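Side-chain contact in flower-specific gamma-thionin-like protein/acidic protein (Solanum lycopersicum, PDB 4UJ0), which is a flower-specific plant defensin that binds phosphatidylinositol 4,5-bisphosphate through a dimeric cationic grip and mediates cell lysis: residues A[19-22]-A[23-27]. Residues are numbered along the deposited sequence; the frame is centred on the assembly and turned at random.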
loop_
_atom_site.group_PDB
_atom_site.type_symbol
_atom_site.label_atom_id
_atom_site.label_comp_id
_atom_site.label_asym_id
_atom_site.label_seq_id
_atom_site.Cartn_x
_atom_site.Cartn_y
_atom_site.Cartn_z
ATOM N N ASP A 19 6.840 1.844 -5.109
ATOM C CA ASP A 19 5.500 1.266 -5.117
ATOM C C ASP A 19 5.534 -0.259 -5.108
ATOM O O ASP A 19 4.706 -0.906 -4.451
ATOM C CB ASP A 19 4.732 1.699 -6.364
ATOM C CG ASP A 19 4.232 3.124 -6.288
ATOM O OD1 ASP A 19 4.411 3.783 -5.249
ATOM O OD2 ASP A 19 3.622 3.575 -7.280
ATOM N N SER A 20 6.468 -0.832 -5.871
ATOM C CA SER A 20 6.504 -2.280 -6.074
ATOM C C SER A 20 6.701 -3.028 -4.763
ATOM O O SER A 20 6.140 -4.106 -4.564
ATOM C CB SER A 20 7.592 -2.673 -7.089
ATOM O OG SER A 20 8.850 -2.105 -6.762
ATOM N N SER A 21 7.481 -2.445 -3.864
ATOM C CA SER A 21 7.747 -3.049 -2.564
ATOM C C SER A 21 6.488 -2.963 -1.690
ATOM O O SER A 21 6.071 -3.939 -1.075
ATOM C CB SER A 21 8.919 -2.331 -1.910
ATOM O OG SER A 21 9.143 -2.810 -0.602
ATOM N N CYS A 22 5.886 -1.783 -1.655
ATOM C CA CYS A 22 4.640 -1.572 -0.925
ATOM C C CYS A 22 3.566 -2.567 -1.413
ATOM O O CYS A 22 2.860 -3.200 -0.622
ATOM C CB CYS A 22 4.171 -0.127 -1.148
ATOM S SG CYS A 22 2.524 0.281 -0.507
ATOM N N ARG A 23 3.421 -2.671 -2.722
ATOM C CA ARG A 23 2.426 -3.560 -3.305
ATOM C C ARG A 23 2.592 -4.985 -2.745
ATOM O O ARG A 23 1.601 -5.649 -2.406
ATOM C CB ARG A 23 2.559 -3.552 -4.826
ATOM C CG ARG A 23 1.519 -4.367 -5.573
ATOM C CD ARG A 23 1.796 -4.355 -7.063
ATOM N NE ARG A 23 2.155 -3.015 -7.533
ATOM C CZ ARG A 23 3.206 -2.728 -8.306
ATOM N NH1 ARG A 23 4.038 -3.679 -8.730
ATOM N NH2 ARG A 23 3.431 -1.469 -8.669
ATOM N N LYS A 24 3.840 -5.449 -2.636
ATOM C CA LYS A 24 4.103 -6.811 -2.194
ATOM C C LYS A 24 3.621 -7.014 -0.764
ATOM O O LYS A 24 2.938 -7.990 -0.466
ATOM C CB LYS A 24 5.599 -7.130 -2.273
ATOM C CG LYS A 24 5.911 -8.597 -2.000
ATOM C CD LYS A 24 7.414 -8.882 -1.960
ATOM C CE LYS A 24 8.097 -8.106 -0.845
ATOM N NZ LYS A 24 7.467 -8.328 0.496
ATOM N N TYR A 25 3.981 -6.087 0.116
ATOM C CA TYR A 25 3.512 -6.135 1.501
ATOM C C TYR A 25 1.981 -6.090 1.553
ATOM O O TYR A 25 1.348 -6.850 2.292
ATOM C CB TYR A 25 4.100 -4.978 2.328
ATOM C CG TYR A 25 5.539 -5.177 2.768
ATOM C CD1 TYR A 25 6.598 -4.759 1.966
ATOM C CD2 TYR A 25 5.835 -5.780 3.973
ATOM C CE1 TYR A 25 7.892 -4.942 2.352
ATOM C CE2 TYR A 25 7.135 -5.950 4.384
ATOM C CZ TYR A 25 8.165 -5.531 3.565
ATOM O OH TYR A 25 9.463 -5.712 3.938
ATOM N N CYS A 26 1.381 -5.211 0.762
ATOM C CA CYS A 26 -0.067 -5.044 0.814
ATOM C C CYS A 26 -0.823 -6.284 0.376
ATOM O O CYS A 26 -1.840 -6.665 0.977
ATOM C CB CYS A 26 -0.489 -3.828 -0.003
ATOM S SG CYS A 26 0.018 -2.321 0.753
ATOM N N ILE A 27 -0.316 -6.972 -0.643
ATOM C CA ILE A 27 -0.977 -8.185 -1.091
ATOM C C ILE A 27 -0.924 -9.259 -0.012
ATOM O O ILE A 27 -1.894 -10.027 0.160
ATOM C CB ILE A 27 -0.376 -8.661 -2.422
ATOM C CG1 ILE A 27 -0.818 -7.683 -3.510
ATOM C CG2 ILE A 27 -0.821 -10.097 -2.769
ATOM C CD1 ILE A 27 -0.044 -7.810 -4.818
#
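C22 and C26 stand one turn apart on the same side of helix 19-28, their SG atoms 3.8 Å from each other but not bonded together. Their side chains leave the backbone differently: in C26 the sulfur is anti to the carbonyl carbon (chi1 -70°), unlike that of C22, and rests with SG 3.3 Å from C22 O. That carbonyl also accepts the backbone N-H of C26.

On another side, R23 runs back along the helix toward its first turn. The chain is extended as far as CD and then bends at chi3 (-43°), which brings one face of the guanidinium over S20 CA, with CZ 4.0 Å from that atom. NH1 lies 4.0 Å from S20 CB. D19 CB approaches the group obliquely, but the carboxylate does not pair with it: NH2 stays 5.2 Å from D19 OD2, while OD1 accepts a hydrogen bond from C36 N.

Y25 presents its ring edge to the preceding turn, CD1 sitting 3.2 Å from S21 O near the ring plane; the same oxygen takes the N-H of Y25 in a nearly straight bond. The hydroxyl of S21 sits beside CE1, and the bent K24 chain brings NZ above one face of the Y25 ring, displaced toward its rim.

This is the helix of the cysteine-stabilised alpha-beta fold of plant defensins. Its two cysteines, in the family's CXXXC spacing, form disulfides with C43 and C45 and so staple it to strand 43-48, the central strand of the antiparallel sheet; D19 reaches the end of strand 33-36, and Y25 meets F12 edge-to-face in the loop after strand 4-8.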